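IroE protein (Escherichia coli, PDB 2GZS) hydrolyses the trilactone siderophore enterobactin and its glucosylated forms, preferring the iron-free forms and mostly cutting once to leave linear trimers. Local coordinates at residues K197-A206 / V235-L245. Sequence-based numbering, arbitrary orientation.
Sequences KHLAIMEGSA and VNAVFWDFPNL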
loop_
_atom_site.group_PDB
_atom_site.type_symbol
_atom_site.label_atom_id
_atom_site.label_comp_id
_atom_site.label_asym_id
_atom_site.label_seq_id
_atom_site.Cartn_x
_atom_site.Cartn_y
_atom_site.Cartn_z
ATOM N N LYS A 197 8.437 5.216 11.326
ATOM C CA LYS A 197 7.745 4.968 10.070
ATOM C C LYS A 197 8.753 4.511 9.009
ATOM O O LYS A 197 9.474 5.351 8.466
ATOM C CB LYS A 197 7.011 6.196 9.518
ATOM C CG LYS A 197 5.897 6.614 10.461
ATOM C CD LYS A 197 4.929 7.637 9.869
ATOM C CE LYS A 197 4.996 9.028 10.424
ATOM N NZ LYS A 197 4.103 9.991 9.678
ATOM N N HIS A 198 8.807 3.188 8.771
ATOM C CA HIS A 198 9.716 2.612 7.787
ATOM C C HIS A 198 9.266 2.914 6.371
ATOM O O HIS A 198 8.067 2.738 6.121
ATOM C CB HIS A 198 9.692 1.072 7.920
ATOM C CG HIS A 198 10.347 0.332 6.819
ATOM N ND1 HIS A 198 11.706 0.515 6.528
ATOM C CD2 HIS A 198 9.875 -0.615 5.972
ATOM C CE1 HIS A 198 12.025 -0.290 5.513
ATOM N NE2 HIS A 198 10.950 -0.969 5.159
ATOM N N LEU A 199 10.185 3.368 5.525
ATOM C CA LEU A 199 9.727 3.721 4.169
ATOM C C LEU A 199 10.490 2.849 3.190
ATOM O O LEU A 199 11.725 2.818 3.231
ATOM C CB LEU A 199 10.044 5.198 3.900
ATOM C CG LEU A 199 9.702 5.634 2.474
ATOM C CD1 LEU A 199 8.222 5.477 2.175
ATOM C CD2 LEU A 199 10.222 7.087 2.330
ATOM N N ALA A 200 9.809 2.148 2.333
ATOM C CA ALA A 200 10.412 1.279 1.328
ATOM C C ALA A 200 9.985 1.817 -0.038
ATOM O O ALA A 200 8.813 1.688 -0.407
ATOM C CB ALA A 200 9.966 -0.168 1.479
ATOM N N ILE A 201 10.938 2.402 -0.780
ATOM C CA ILE A 201 10.632 2.842 -2.138
ATOM C C ILE A 201 10.997 1.736 -3.121
ATOM O O ILE A 201 12.076 1.137 -2.961
ATOM C CB ILE A 201 11.411 4.134 -2.484
ATOM C CG1 ILE A 201 11.045 5.251 -1.490
ATOM C CG2 ILE A 201 11.164 4.548 -3.914
ATOM C CD1 ILE A 201 11.858 6.525 -1.716
HETATM N N MSE A 202 10.097 1.422 -4.031
HETATM C CA MSE A 202 10.216 0.270 -4.880
HETATM C C MSE A 202 10.110 0.774 -6.310
HETATM O O MSE A 202 9.113 1.410 -6.651
HETATM C CB MSE A 202 9.120 -0.757 -4.594
HETATM C CG MSE A 202 8.940 -1.052 -3.063
HETATM SE SE MSE A 202 7.583 -2.325 -2.651
HETATM C CE MSE A 202 8.719 -3.857 -2.582
ATOM N N GLU A 203 11.125 0.499 -7.136
ATOM C CA GLU A 203 11.032 0.992 -8.503
ATOM C C GLU A 203 11.526 -0.100 -9.453
ATOM O O GLU A 203 12.277 -0.964 -9.023
ATOM C CB GLU A 203 11.907 2.258 -8.727
ATOM C CG GLU A 203 11.346 3.491 -8.015
ATOM C CD GLU A 203 10.225 4.167 -8.761
ATOM O OE1 GLU A 203 9.905 3.821 -9.941
ATOM O OE2 GLU A 203 9.604 5.130 -8.221
ATOM N N GLY A 204 11.086 -0.092 -10.690
ATOM C CA GLY A 204 11.515 -1.156 -11.611
ATOM C C GLY A 204 11.706 -0.322 -12.880
ATOM O O GLY A 204 12.736 0.307 -12.802
ATOM N N SER A 205 10.661 -0.438 -13.658
ATOM C CA SER A 205 10.446 0.322 -14.882
ATOM C C SER A 205 11.738 0.160 -15.674
ATOM O O SER A 205 11.746 -0.845 -16.382
ATOM C CB SER A 205 10.042 1.754 -14.572
ATOM O OG SER A 205 8.791 1.761 -13.885
ATOM N N ALA A 206 12.672 1.062 -15.465
ATOM C CA ALA A 206 14.025 0.996 -16.009
ATOM C C ALA A 206 14.698 -0.306 -15.599
ATOM O O ALA A 206 15.191 -0.504 -14.492
ATOM C CB ALA A 206 14.829 2.200 -15.552
ATOM N N VAL A 235 15.450 8.151 9.858
ATOM C CA VAL A 235 14.454 7.298 9.253
ATOM C C VAL A 235 15.048 6.012 8.682
ATOM O O VAL A 235 16.102 6.076 8.063
ATOM C CB VAL A 235 13.740 8.036 8.083
ATOM C CG1 VAL A 235 12.799 7.139 7.310
ATOM C CG2 VAL A 235 12.991 9.279 8.566
ATOM N N ASN A 236 14.352 4.896 8.901
ATOM C CA ASN A 236 14.709 3.631 8.256
ATOM C C ASN A 236 14.098 3.670 6.855
ATOM O O ASN A 236 12.893 3.399 6.757
ATOM C CB ASN A 236 14.113 2.483 9.073
ATOM C CG ASN A 236 14.426 1.078 8.589
ATOM O OD1 ASN A 236 14.973 0.882 7.515
ATOM N ND2 ASN A 236 14.075 0.095 9.416
ATOM N N ALA A 237 14.901 4.009 5.866
ATOM C CA ALA A 237 14.369 4.084 4.481
ATOM C C ALA A 237 15.211 3.176 3.592
ATOM O O ALA A 237 16.446 3.190 3.750
ATOM C CB ALA A 237 14.448 5.474 3.930
ATOM N N VAL A 238 14.619 2.437 2.698
ATOM C CA VAL A 238 15.312 1.487 1.872
ATOM C C VAL A 238 14.769 1.571 0.463
ATOM O O VAL A 238 13.661 2.075 0.234
ATOM C CB VAL A 238 15.163 0.041 2.383
ATOM C CG1 VAL A 238 15.649 -0.080 3.840
ATOM C CG2 VAL A 238 13.737 -0.453 2.344
ATOM N N PHE A 239 15.558 1.036 -0.467
ATOM C CA PHE A 239 15.161 0.978 -1.859
ATOM C C PHE A 239 15.091 -0.468 -2.362
ATOM O O PHE A 239 16.049 -1.231 -2.146
ATOM C CB PHE A 239 16.192 1.782 -2.672
ATOM C CG PHE A 239 16.036 1.730 -4.164
ATOM C CD1 PHE A 239 14.764 1.966 -4.680
ATOM C CD2 PHE A 239 17.124 1.456 -5.002
ATOM C CE1 PHE A 239 14.542 1.956 -6.040
ATOM C CE2 PHE A 239 16.866 1.470 -6.361
ATOM C CZ PHE A 239 15.619 1.720 -6.876
ATOM N N TRP A 240 14.036 -0.886 -2.977
ATOM C CA TRP A 240 13.895 -2.188 -3.630
ATOM C C TRP A 240 13.909 -1.935 -5.135
ATOM O O TRP A 240 13.041 -1.229 -5.653
ATOM C CB TRP A 240 12.587 -2.859 -3.251
ATOM C CG TRP A 240 12.446 -3.314 -1.817
ATOM C CD1 TRP A 240 12.044 -2.599 -0.732
ATOM C CD2 TRP A 240 12.739 -4.639 -1.362
ATOM N NE1 TRP A 240 12.060 -3.396 0.393
ATOM C CE2 TRP A 240 12.485 -4.647 0.005
ATOM C CE3 TRP A 240 13.193 -5.765 -2.071
ATOM C CZ2 TRP A 240 12.674 -5.818 0.737
ATOM C CZ3 TRP A 240 13.380 -6.934 -1.319
ATOM C CH2 TRP A 240 13.123 -6.900 0.034
ATOM N N ASP A 241 14.888 -2.505 -5.810
ATOM C CA ASP A 241 15.002 -2.333 -7.255
ATOM C C ASP A 241 14.577 -3.581 -8.006
ATOM O O ASP A 241 15.007 -4.702 -7.604
ATOM C CB ASP A 241 16.475 -2.069 -7.594
ATOM C CG ASP A 241 16.651 -1.494 -8.978
ATOM O OD1 ASP A 241 15.689 -1.235 -9.702
ATOM O OD2 ASP A 241 17.867 -1.289 -9.262
ATOM N N PHE A 242 13.744 -3.505 -9.004
ATOM C CA PHE A 242 13.359 -4.612 -9.834
ATOM C C PHE A 242 13.726 -4.283 -11.283
ATOM O O PHE A 242 12.864 -3.775 -11.994
ATOM C CB PHE A 242 11.836 -4.869 -9.719
ATOM C CG PHE A 242 11.470 -5.186 -8.271
ATOM C CD1 PHE A 242 11.550 -6.471 -7.751
ATOM C CD2 PHE A 242 11.054 -4.177 -7.415
ATOM C CE1 PHE A 242 11.227 -6.703 -6.419
ATOM C CE2 PHE A 242 10.707 -4.428 -6.094
ATOM C CZ PHE A 242 10.782 -5.708 -5.572
ATOM N N PRO A 243 15.001 -4.443 -11.629
ATOM C CA PRO A 243 15.427 -3.806 -12.872
ATOM C C PRO A 243 14.687 -4.268 -14.124
ATOM O O PRO A 243 14.350 -5.377 -14.454
ATOM C CB PRO A 243 16.911 -4.218 -12.979
ATOM C CG PRO A 243 17.314 -4.367 -11.515
ATOM C CD PRO A 243 16.095 -5.089 -10.896
ATOM N N ASN A 244 14.390 -3.251 -14.959
ATOM C CA ASN A 244 13.828 -3.410 -16.294
ATOM C C ASN A 244 12.465 -4.052 -16.372
ATOM O O ASN A 244 12.097 -4.586 -17.424
ATOM C CB ASN A 244 14.880 -4.177 -17.151
ATOM C CG ASN A 244 16.210 -3.419 -17.133
ATOM O OD1 ASN A 244 17.313 -3.900 -16.816
ATOM N ND2 ASN A 244 16.130 -2.149 -17.483
ATOM N N LEU A 245 11.682 -4.040 -15.287
ATOM C CA LEU A 245 10.348 -4.620 -15.359
ATOM C C LEU A 245 9.280 -3.703 -15.954
ATOM O O LEU A 245 9.282 -2.508 -15.673
ATOM C CB LEU A 245 9.861 -5.031 -13.948
ATOM C CG LEU A 245 10.645 -6.145 -13.245
ATOM C CD1 LEU A 245 9.799 -6.568 -12.034
ATOM C CD2 LEU A 245 10.975 -7.283 -14.189
HETATM O O HOH W 1 11.796 4.913 10.067
HETATM O O HOH W 2 11.577 -3.063 3.331
HETATM O O HOH W 3 16.818 -0.157 -12.377
#
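His198 turns its ring across to the neighbouring strand, with CG anti to the backbone N (chi1 168°). Its ND1 makes a weak hydrogen bond to Asn236 O at 3.1 Å. That oxygen also accepts the straighter bond from Leu199 N. His198 CE1 rests against Val238 CG2 at 3.6 Å. At the ring's far end, NE2 and Trp240 NE1 share a water, which lies in the plane of both rings. With alanine in place of His198, the weak bond to Asn236 O would go, and the water would probably lose one of its two ring anchors and Val238 CG2 its ring neighbour.

Trp240 lies on the same side of the sheet. The selenomethionine Met202 bends at chi3 (94°), which sets CE over one face of the Trp240 indole, 3.8 Å from Trp240 CG. The methyl makes a CH-pi contact, and the selenium, set obliquely to the ring, makes it a Met-aromatic pair. The same methyl meets the edge of the Phe242 ring, while Ala200 CB sits at the indole edge. On the other side of the sheet, Glu203 CB abuts the edge of Phe239 at CE1 (3.8 Å). The Glu203 carboxylate leads away to Ser174.

Behind these side chains, strands 198-203 and 237-241 pair in parallel. The pairing runs on to the flanking residues, from Leu199 N to Asn236 O through to Phe242 N to Glu203 O (2.9 Å). Helix 247-262 covers Trp240 and Phe242, and helix 219-232 covers Ala237 and Phe239. Strand 237-241 forms one edge of the sheet. The two strands and helix 219-232 make a beta-alpha-beta crossover of the alpha/beta-hydrolase fold. The loop after strand 237-241 leads to the active-site His247.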